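Local structure of putative ABC transporter, ATP-binding protein ComA (Streptococcus mutans, 3K8U) at residues 14-19 against 37-42; 84-89 against 125-130; 96-101 against 108-113. The protein is a putative ABC transporter component, represented here by its peptidase domain, a papain-like fold of the Peptidase C39 family. All blocks are in the same frame, centred on the assembly; numbering follows the deposited sequence.

Contact 1: residues 14-19 against 37-42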
loop_
_atom_site.group_PDB
_atom_site.type_symbol
_atom_site.label_atom_id
_atom_site.label_comp_id
_atom_site.label_asym_id
_atom_site.label_seq_id
_atom_site.Cartn_x
_atom_site.Cartn_y
_atom_site.Cartn_z
ATOM N N THR A 14 -13.903 -7.195 2.400
ATOM C CA THR A 14 -12.677 -7.973 2.198
ATOM C C THR A 14 -11.949 -7.735 0.876
ATOM O O THR A 14 -10.741 -7.946 0.784
ATOM C CB THR A 14 -12.938 -9.494 2.372
ATOM O OG1 THR A 14 -13.933 -9.926 1.438
ATOM C CG2 THR A 14 -13.420 -9.788 3.787
ATOM N N ARG A 15 -12.672 -7.257 -0.132
ATOM C CA ARG A 15 -12.088 -7.000 -1.448
ATOM C C ARG A 15 -11.454 -5.612 -1.581
ATOM O O ARG A 15 -10.828 -5.318 -2.595
ATOM C CB ARG A 15 -13.171 -7.130 -2.525
ATOM C CG ARG A 15 -14.142 -5.936 -2.564
ATOM C CD ARG A 15 -15.218 -6.090 -3.632
ATOM N NE ARG A 15 -16.158 -7.161 -3.316
ATOM C CZ ARG A 15 -17.105 -7.600 -4.142
ATOM N NH1 ARG A 15 -17.248 -7.064 -5.347
ATOM N NH2 ARG A 15 -17.911 -8.582 -3.762
ATOM N N ASP A 16 -11.584 -4.784 -0.548
ATOM C CA ASP A 16 -11.099 -3.402 -0.598
ATOM C C ASP A 16 -9.697 -3.034 -0.128
ATOM O O ASP A 16 -9.441 -1.860 0.139
ATOM C CB ASP A 16 -12.106 -2.478 0.100
ATOM C CG ASP A 16 -13.417 -2.357 -0.655
ATOM O OD1 ASP A 16 -13.419 -2.515 -1.892
ATOM O OD2 ASP A 16 -14.447 -2.081 -0.008
ATOM N N CYS A 17 -8.773 -3.989 -0.065
ATOM C CA CYS A 17 -7.425 -3.645 0.387
ATOM C C CYS A 17 -6.731 -2.664 -0.561
ATOM O O CYS A 17 -6.034 -1.752 -0.109
ATOM C CB CYS A 17 -6.561 -4.892 0.575
ATOM S SG CYS A 17 -5.098 -4.551 1.578
ATOM N N GLY A 18 -6.933 -2.851 -1.865
ATOM C CA GLY A 18 -6.337 -1.973 -2.864
ATOM C C GLY A 18 -6.846 -0.550 -2.715
ATOM O O GLY A 18 -6.054 0.399 -2.641
ATOM N N PRO A 19 -8.173 -0.359 -2.743
ATOM C CA PRO A 19 -8.753 0.977 -2.592
ATOM C C PRO A 19 -8.277 1.622 -1.287
ATOM O O PRO A 19 -7.986 2.816 -1.251
ATOM C CB PRO A 19 -10.252 0.682 -2.549
ATOM C CG PRO A 19 -10.385 -0.455 -3.486
ATOM C CD PRO A 19 -9.204 -1.338 -3.137
ATOM N N TYR A 37 -15.438 5.087 -4.101
ATOM C CA TYR A 37 -14.996 5.797 -5.299
ATOM C C TYR A 37 -13.743 5.157 -5.899
ATOM O O TYR A 37 -13.674 4.924 -7.106
ATOM C CB TYR A 37 -14.724 7.263 -4.960
ATOM C CG TYR A 37 -14.210 8.109 -6.105
ATOM C CD1 TYR A 37 -15.023 8.412 -7.196
ATOM C CD2 TYR A 37 -12.920 8.638 -6.078
ATOM C CE1 TYR A 37 -14.566 9.225 -8.231
ATOM C CE2 TYR A 37 -12.451 9.449 -7.105
ATOM C CZ TYR A 37 -13.279 9.741 -8.177
ATOM O OH TYR A 37 -12.821 10.548 -9.192
ATOM N N LEU A 38 -12.756 4.874 -5.053
ATOM C CA LEU A 38 -11.510 4.269 -5.518
ATOM C C LEU A 38 -11.703 2.830 -5.974
ATOM O O LEU A 38 -10.991 2.355 -6.859
ATOM C CB LEU A 38 -10.423 4.360 -4.442
ATOM C CG LEU A 38 -10.007 5.791 -4.092
ATOM C CD1 LEU A 38 -8.905 5.769 -3.052
ATOM C CD2 LEU A 38 -9.536 6.514 -5.347
ATOM N N ARG A 39 -12.683 2.146 -5.392
ATOM C CA ARG A 39 -12.985 0.767 -5.765
ATOM C C ARG A 39 -13.404 0.755 -7.233
ATOM O O ARG A 39 -12.993 -0.116 -8.005
ATOM C CB ARG A 39 -14.125 0.218 -4.902
ATOM C CG ARG A 39 -14.434 -1.260 -5.127
ATOM C CD ARG A 39 -15.745 -1.670 -4.465
ATOM N NE ARG A 39 -15.736 -1.436 -3.022
ATOM C CZ ARG A 39 -16.606 -0.664 -2.378
ATOM N NH1 ARG A 39 -17.570 -0.035 -3.043
ATOM N NH2 ARG A 39 -16.531 -0.542 -1.062
ATOM N N GLU A 40 -14.217 1.739 -7.608
ATOM C CA GLU A 40 -14.695 1.869 -8.981
ATOM C C GLU A 40 -13.571 2.289 -9.934
ATOM O O GLU A 40 -13.416 1.710 -11.013
ATOM C CB GLU A 40 -15.864 2.864 -9.036
ATOM C CG GLU A 40 -16.360 3.220 -10.442
ATOM C CD GLU A 40 -16.785 2.013 -11.265
ATOM O OE1 GLU A 40 -17.248 1.006 -10.685
ATOM O OE2 GLU A 40 -16.662 2.079 -12.508
ATOM N N LEU A 41 -12.768 3.264 -9.513
ATOM C CA LEU A 41 -11.654 3.762 -10.321
ATOM C C LEU A 41 -10.555 2.734 -10.572
ATOM O O LEU A 41 -9.889 2.774 -11.610
ATOM C CB LEU A 41 -11.035 5.000 -9.673
ATOM C CG LEU A 41 -11.393 6.368 -10.253
ATOM C CD1 LEU A 41 -12.893 6.603 -10.168
ATOM C CD2 LEU A 41 -10.627 7.448 -9.504
ATOM N N SER A 42 -10.351 1.833 -9.616
ATOM C CA SER A 42 -9.320 0.802 -9.737
ATOM C C SER A 42 -9.825 -0.508 -10.339
ATOM O O SER A 42 -9.074 -1.481 -10.426
ATOM C CB SER A 42 -8.686 0.532 -8.369
ATOM O OG SER A 42 -9.652 0.055 -7.451
#
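Arg39 meets Asp16 side-on, with two of its nitrogens each taking one carboxylate oxygen. Arg39 NE donates to Asp16 OD1 at 2.8 Å. Arg39 NH2 donates to Asp16 OD2, also at 2.8 Å. Both bonds of this salt bridge are nearly straight. The two oxygens lie at the edge of the guanidinium, close to its plane, and each is met on its syn side. The carboxylate and guanidinium planes are turned 27° apart, so the grip is slightly twisted. Two bonds to two different oxygens hold the carboxylate against rotation.

The arginine reaches this position through its torsions. Its CG is anti to the backbone N (chi1 -175°), and the chain then bends at chi3, which brings NE round to the carboxylate. On the way, Arg39 CG passes 3.6 Å from Asp16 OD1. Asp16 is at the N-cap position of helix 17-28, but its side chain makes no capping bond there. Asp13 lies close to Asp16 OD2 with like charge and forms a long, weak ion pair with Arg39 NH2.

Pro19 packs beside this bridge, its ring against the backbone of the other helix. Pro19 CG lies 3.7 Å from Arg39 CA, and Pro19 CB lies 4.1 Å from Leu38 CB. Leu38 CD1 reaches Pro19 O at 3.6 Å. Near the same ring, Ser42 OG donates to Leu38 O at 2.7 Å. Ser42 N also donates to that oxygen, from the opposite face of its carbonyl plane.

The contact joins the start of helix 17-28 to the end of helix 35-41. Cys17 opens the first of these helices, a placement consistent with the papain-like fold, in which a cysteine begins the central helix.

Contact 2: residues 84-89 against 125-130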
loop_
_atom_site.group_PDB
_atom_site.type_symbol
_atom_site.label_atom_id
_atom_site.label_comp_id
_atom_site.label_asym_id
_atom_site.label_seq_id
_atom_site.Cartn_x
_atom_site.Cartn_y
_atom_site.Cartn_z
ATOM N N PHE A 84 4.834 4.389 0.721
ATOM C CA PHE A 84 4.603 3.725 -0.555
ATOM C C PHE A 84 3.807 2.442 -0.338
ATOM O O PHE A 84 3.570 2.035 0.802
ATOM C CB PHE A 84 5.899 3.496 -1.350
ATOM C CG PHE A 84 6.927 2.671 -0.640
ATOM C CD1 PHE A 84 7.007 1.298 -0.858
ATOM C CD2 PHE A 84 7.847 3.271 0.215
ATOM C CE1 PHE A 84 7.989 0.537 -0.237
ATOM C CE2 PHE A 84 8.834 2.519 0.841
ATOM C CZ PHE A 84 8.906 1.151 0.616
ATOM N N ILE A 85 3.368 1.830 -1.429
ATOM C CA ILE A 85 2.553 0.621 -1.365
ATOM C C ILE A 85 3.331 -0.638 -1.725
ATOM O O ILE A 85 4.184 -0.605 -2.604
ATOM C CB ILE A 85 1.348 0.769 -2.319
ATOM C CG1 ILE A 85 0.488 1.960 -1.879
ATOM C CG2 ILE A 85 0.524 -0.518 -2.372
ATOM C CD1 ILE A 85 -0.508 2.425 -2.924
ATOM N N VAL A 86 3.055 -1.735 -1.019
ATOM C CA VAL A 86 3.704 -3.016 -1.303
ATOM C C VAL A 86 2.683 -4.139 -1.388
ATOM O O VAL A 86 1.636 -4.096 -0.734
ATOM C CB VAL A 86 4.782 -3.404 -0.246
ATOM C CG1 VAL A 86 5.966 -2.450 -0.324
ATOM C CG2 VAL A 86 4.189 -3.420 1.163
ATOM N N HIS A 87 2.994 -5.141 -2.205
ATOM C CA HIS A 87 2.129 -6.302 -2.385
ATOM C C HIS A 87 2.642 -7.405 -1.465
ATOM O O HIS A 87 3.816 -7.792 -1.533
ATOM C CB HIS A 87 2.179 -6.760 -3.850
ATOM C CG HIS A 87 1.247 -7.889 -4.174
ATOM N ND1 HIS A 87 1.440 -8.721 -5.257
ATOM C CD2 HIS A 87 0.120 -8.325 -3.562
ATOM C CE1 HIS A 87 0.473 -9.621 -5.297
ATOM N NE2 HIS A 87 -0.340 -9.403 -4.279
ATOM N N VAL A 88 1.773 -7.890 -0.582
ATOM C CA VAL A 88 2.154 -8.944 0.357
ATOM C C VAL A 88 1.188 -10.112 0.284
ATOM O O VAL A 88 -0.022 -9.916 0.146
ATOM C CB VAL A 88 2.208 -8.428 1.817
ATOM C CG1 VAL A 88 3.326 -7.406 1.976
ATOM C CG2 VAL A 88 0.863 -7.805 2.216
ATOM N N ILE A 89 1.728 -11.327 0.336
ATOM C CA ILE A 89 0.901 -12.529 0.290
ATOM C C ILE A 89 0.624 -12.955 1.730
ATOM O O ILE A 89 1.548 -13.195 2.502
ATOM C CB ILE A 89 1.617 -13.697 -0.445
ATOM C CG1 ILE A 89 2.117 -13.242 -1.818
ATOM C CG2 ILE A 89 0.674 -14.895 -0.584
ATOM C CD1 ILE A 89 1.020 -12.853 -2.800
ATOM N N GLU A 125 12.146 -9.430 8.999
ATOM C CA GLU A 125 12.116 -10.858 8.673
ATOM C C GLU A 125 10.716 -11.293 8.250
ATOM O O GLU A 125 10.546 -11.969 7.236
ATOM C CB GLU A 125 12.520 -11.685 9.895
ATOM C CG GLU A 125 13.460 -12.834 9.595
ATOM C CD GLU A 125 14.921 -12.420 9.643
ATOM O OE1 GLU A 125 15.752 -13.226 10.118
ATOM O OE2 GLU A 125 15.239 -11.289 9.218
ATOM N N ARG A 126 9.723 -10.931 9.060
ATOM C CA ARG A 126 8.325 -11.268 8.793
ATOM C C ARG A 126 7.875 -10.640 7.479
ATOM O O ARG A 126 7.259 -11.302 6.637
ATOM C CB ARG A 126 7.433 -10.747 9.925
ATOM C CG ARG A 126 5.939 -10.985 9.718
ATOM C CD ARG A 126 5.509 -12.349 10.224
ATOM N NE ARG A 126 5.679 -12.453 11.673
ATOM C CZ ARG A 126 5.080 -13.359 12.440
ATOM N NH1 ARG A 126 4.260 -14.254 11.906
ATOM N NH2 ARG A 126 5.304 -13.369 13.748
ATOM N N PHE A 127 8.167 -9.352 7.323
ATOM C CA PHE A 127 7.797 -8.622 6.118
ATOM C C PHE A 127 8.418 -9.265 4.873
ATOM O O PHE A 127 7.739 -9.480 3.870
ATOM C CB PHE A 127 8.244 -7.170 6.226
ATOM C CG PHE A 127 7.883 -6.341 5.033
ATOM C CD1 PHE A 127 6.592 -5.848 4.882
ATOM C CD2 PHE A 127 8.832 -6.052 4.058
ATOM C CE1 PHE A 127 6.250 -5.078 3.773
ATOM C CE2 PHE A 127 8.501 -5.286 2.950
ATOM C CZ PHE A 127 7.209 -4.798 2.806
ATOM N N GLN A 128 9.712 -9.554 4.950
ATOM C CA GLN A 128 10.438 -10.183 3.843
ATOM C C GLN A 128 9.769 -11.497 3.413
ATOM O O GLN A 128 9.731 -11.826 2.225
ATOM C CB GLN A 128 11.889 -10.429 4.270
ATOM C CG GLN A 128 12.802 -10.977 3.181
ATOM C CD GLN A 128 14.254 -11.009 3.623
ATOM O OE1 GLN A 128 15.125 -10.445 2.964
ATOM N NE2 GLN A 128 14.515 -11.649 4.755
ATOM N N SER A 129 9.210 -12.230 4.375
ATOM C CA SER A 129 8.540 -13.495 4.077
ATOM C C SER A 129 7.233 -13.334 3.292
ATOM O O SER A 129 6.891 -14.191 2.481
ATOM C CB SER A 129 8.270 -14.284 5.364
ATOM O OG SER A 129 9.479 -14.607 6.033
ATOM N N GLU A 130 6.513 -12.236 3.522
ATOM C CA GLU A 130 5.233 -11.983 2.848
ATOM C C GLU A 130 5.326 -11.163 1.557
ATOM O O GLU A 130 4.509 -11.321 0.651
ATOM C CB GLU A 130 4.280 -11.232 3.790
ATOM C CG GLU A 130 4.001 -11.900 5.128
ATOM C CD GLU A 130 3.108 -11.055 6.035
ATOM O OE1 GLU A 130 2.625 -11.597 7.050
ATOM O OE2 GLU A 130 2.893 -9.853 5.745
#
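Ile89 and Glu130 make the one conventional hydrogen bond of this contact, backbone to backbone. Ile89 N donates to Glu130 O at 2.8 Å, nearly straight at 171°. Val88 CA adds a C-H...O contact to the same Glu130 O at 3.4 Å. The last carbonyl of helix 124-130 is therefore engaged by the strand, just before the chain enters strand 131-132.

The apolar contacts centre on Phe127. With chi1 at -179°, the ring swings away from its own backbone N and out toward the strand. Val86 comes from the opposite direction and meets the ring at its edge, with Val86 CG2 3.7 Å from Phe127 CZ. Val88 crosses Phe127 at about a right angle, and Val88 CG1 lies 4.1 Å from Phe127 CE1. Both valines point toward the helix, and their side chains also touch Tyr98 of the neighbouring strand. Trp131 and Met72 pack on Phe127 from outside the two segments.

Glu130 combines both kinds of contact. Its stem packs on the valine, with Glu130 CB 4.0 Å from Val88 CB. The same Glu130 CB rests 3.6 Å from the carbonyl oxygen Ile89 O. Beyond CG the chain is extended, which carries the carboxylate away from the strand backbone, to Tyr98 OH. There Glu130 OE2 hydrogen-bonds that hydroxyl, and OE1 forms a salt bridge with Lys90. The two partners would probably favour a charged carboxylate.

The short helix and the strand run nearly perpendicular, at 85°, with axes 7.7 Å apart at closest approach. The helix, which links strands 120-123 and 131-132 in the chain, packs against the antiparallel sheet, in the sheet-rich half of a papain-like domain.

Contact 3: residues 96-101 against 108-113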
loop_
_atom_site.group_PDB
_atom_site.type_symbol
_atom_site.label_atom_id
_atom_site.label_comp_id
_atom_site.label_asym_id
_atom_site.label_seq_id
_atom_site.Cartn_x
_atom_site.Cartn_y
_atom_site.Cartn_z
ATOM N N HIS A 96 -3.404 -8.691 -1.321
ATOM C CA HIS A 96 -3.363 -7.868 -0.122
ATOM C C HIS A 96 -2.185 -6.908 -0.258
ATOM O O HIS A 96 -1.170 -7.247 -0.869
ATOM C CB HIS A 96 -3.206 -8.726 1.136
ATOM C CG HIS A 96 -3.633 -8.026 2.388
ATOM N ND1 HIS A 96 -4.956 -7.920 2.764
ATOM C CD2 HIS A 96 -2.921 -7.358 3.326
ATOM C CE1 HIS A 96 -5.041 -7.216 3.878
ATOM N NE2 HIS A 96 -3.820 -6.863 4.240
ATOM N N TYR A 97 -2.327 -5.706 0.295
ATOM C CA TYR A 97 -1.271 -4.701 0.218
ATOM C C TYR A 97 -1.121 -3.986 1.548
ATOM O O TYR A 97 -2.053 -3.954 2.349
ATOM C CB TYR A 97 -1.611 -3.633 -0.838
ATOM C CG TYR A 97 -1.830 -4.161 -2.238
ATOM C CD1 TYR A 97 -0.796 -4.167 -3.170
ATOM C CD2 TYR A 97 -3.072 -4.669 -2.625
ATOM C CE1 TYR A 97 -0.989 -4.672 -4.455
ATOM C CE2 TYR A 97 -3.276 -5.173 -3.900
ATOM C CZ TYR A 97 -2.234 -5.174 -4.808
ATOM O OH TYR A 97 -2.434 -5.688 -6.068
ATOM N N TYR A 98 0.053 -3.400 1.761
ATOM C CA TYR A 98 0.332 -2.612 2.960
ATOM C C TYR A 98 0.844 -1.268 2.488
ATOM O O TYR A 98 1.287 -1.114 1.344
ATOM C CB TYR A 98 1.504 -3.170 3.778
ATOM C CG TYR A 98 1.343 -4.490 4.486
ATOM C CD1 TYR A 98 0.090 -5.010 4.800
ATOM C CD2 TYR A 98 2.475 -5.207 4.878
ATOM C CE1 TYR A 98 -0.030 -6.215 5.493
ATOM C CE2 TYR A 98 2.369 -6.405 5.566
ATOM C CZ TYR A 98 1.120 -6.905 5.872
ATOM O OH TYR A 98 1.034 -8.091 6.559
ATOM N N VAL A 99 0.785 -0.296 3.387
ATOM C CA VAL A 99 1.366 1.006 3.132
ATOM C C VAL A 99 2.633 0.914 3.990
ATOM O O VAL A 99 2.604 0.307 5.064
ATOM C CB VAL A 99 0.495 2.158 3.676
ATOM C CG1 VAL A 99 1.235 3.479 3.517
ATOM C CG2 VAL A 99 -0.841 2.212 2.937
ATOM N N VAL A 100 3.764 1.398 3.483
ATOM C CA VAL A 100 4.988 1.375 4.274
ATOM C C VAL A 100 5.297 2.827 4.625
ATOM O O VAL A 100 5.468 3.664 3.740
ATOM C CB VAL A 100 6.177 0.717 3.525
ATOM C CG1 VAL A 100 7.419 0.728 4.412
ATOM C CG2 VAL A 100 5.830 -0.717 3.165
ATOM N N TYR A 101 5.328 3.118 5.922
ATOM C CA TYR A 101 5.561 4.475 6.419
ATOM C C TYR A 101 6.997 4.793 6.794
ATOM O O TYR A 101 7.400 5.956 6.779
ATOM C CB TYR A 101 4.679 4.735 7.636
ATOM C CG TYR A 101 3.206 4.587 7.367
ATOM C CD1 TYR A 101 2.503 5.565 6.665
ATOM C CD2 TYR A 101 2.514 3.466 7.817
ATOM C CE1 TYR A 101 1.140 5.425 6.417
ATOM C CE2 TYR A 101 1.162 3.317 7.575
ATOM C CZ TYR A 101 0.480 4.294 6.877
ATOM O OH TYR A 101 -0.858 4.120 6.628
ATOM N N LEU A 108 9.877 -2.380 10.467
ATOM C CA LEU A 108 9.278 -1.453 9.521
ATOM C C LEU A 108 7.947 -1.011 10.106
ATOM O O LEU A 108 7.318 -1.763 10.846
ATOM C CB LEU A 108 9.003 -2.159 8.193
ATOM C CG LEU A 108 10.202 -2.726 7.436
ATOM C CD1 LEU A 108 9.727 -3.467 6.204
ATOM C CD2 LEU A 108 11.138 -1.594 7.059
ATOM N N ILE A 109 7.543 0.216 9.806
ATOM C CA ILE A 109 6.255 0.716 10.268
ATOM C C ILE A 109 5.340 0.549 9.058
ATOM O O ILE A 109 5.576 1.147 8.006
ATOM C CB ILE A 109 6.315 2.207 10.654
ATOM C CG1 ILE A 109 7.415 2.440 11.690
ATOM C CG2 ILE A 109 4.960 2.656 11.212
ATOM C CD1 ILE A 109 7.651 3.900 12.006
ATOM N N ILE A 110 4.346 -0.321 9.182
ATOM C CA ILE A 110 3.428 -0.569 8.076
ATOM C C ILE A 110 1.973 -0.266 8.400
ATOM O O ILE A 110 1.582 -0.185 9.565
ATOM C CB ILE A 110 3.550 -2.026 7.550
ATOM C CG1 ILE A 110 3.185 -3.035 8.642
ATOM C CG2 ILE A 110 4.980 -2.293 7.042
ATOM C CD1 ILE A 110 1.812 -3.653 8.477
ATOM N N GLY A 111 1.183 -0.087 7.345
ATOM C CA GLY A 111 -0.232 0.185 7.496
ATOM C C GLY A 111 -0.993 -0.907 6.780
ATOM O O GLY A 111 -0.931 -1.022 5.555
ATOM N N ASP A 112 -1.634 -1.769 7.556
ATOM C CA ASP A 112 -2.411 -2.867 7.003
ATOM C C ASP A 112 -3.893 -2.490 7.088
ATOM O O ASP A 112 -4.430 -2.353 8.179
ATOM C CB ASP A 112 -2.129 -4.146 7.812
ATOM C CG ASP A 112 -2.898 -5.359 7.309
ATOM O OD1 ASP A 112 -3.718 -5.234 6.377
ATOM O OD2 ASP A 112 -2.687 -6.456 7.860
ATOM N N PRO A 113 -4.570 -2.335 5.933
ATOM C CA PRO A 113 -5.996 -1.976 5.880
ATOM C C PRO A 113 -6.903 -2.885 6.722
ATOM O O PRO A 113 -8.015 -2.490 7.074
ATOM C CB PRO A 113 -6.313 -2.075 4.390
ATOM C CG PRO A 113 -5.010 -1.645 3.758
ATOM C CD PRO A 113 -4.008 -2.426 4.572
HETATM O O HOH W 1 -0.417 -7.690 8.866
#
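Asp112 OD1 is gripped by two donors, His96 NE2 and the backbone N of Asp114. The His96 NE2 bond to Asp112 OD1 is 2.7 Å, at 161°. The oxygen lies in the plane of the imidazole, but the histidine comes from above the carboxylate plane. The two planes stand 82° apart. This His-carboxylate pair bridges two strands of an antiparallel beta hairpin.

Backbone bonds hold the strands together. Val99 and Gly111 form a hydrogen-bonded pair: Val99 N donates to Gly111 O at 2.9 Å, and Gly111 N to Val99 O at 2.7 Å. Tyr101 N bonds Ile109 O.

Tyr98 and Ile110 meet by a CH-pi contact. Ile110 CD1 sits 3.9 Å above the centre of the Tyr98 ring. A rim atom of Tyr101, CE2, comes 3.4 Å from Gly111 CA. Val99 CG1 lies over one face of the Tyr101 ring, offset toward the rim. Pro113 CD packs 3.3 Å from Tyr97 O, a buried oxygen with no hydrogen-bond partner.

Tyr98 OH, whose protein partner is Glu130, also takes a proton from a water, which gives its other to Asp112 OD2, at 2.8 Å from each oxygen.

How the contacts relate
Contacts 1 and 3 meet at Cys17. Its SG lies 3.5 Å from His96 CE1 and 3.6 Å from Pro113 CG. With Asp112 bound to His96, this is consistent with the Cys-His-Asp/Asn site of papain-like peptidases, built where the helical part adjoins the sheet. Contact 2 shares that sheet with contact 3. Phe84 O pairs with Val100 N at 2.8 Å across adjacent strands. Contact 2 sits on the other side of the chain's centre from contact 1. Their centres are about 20 Å apart and they do not touch. Contact 3 touches both, its centre about 16 Å from that of contact 1 and about 8 Å from that of contact 2.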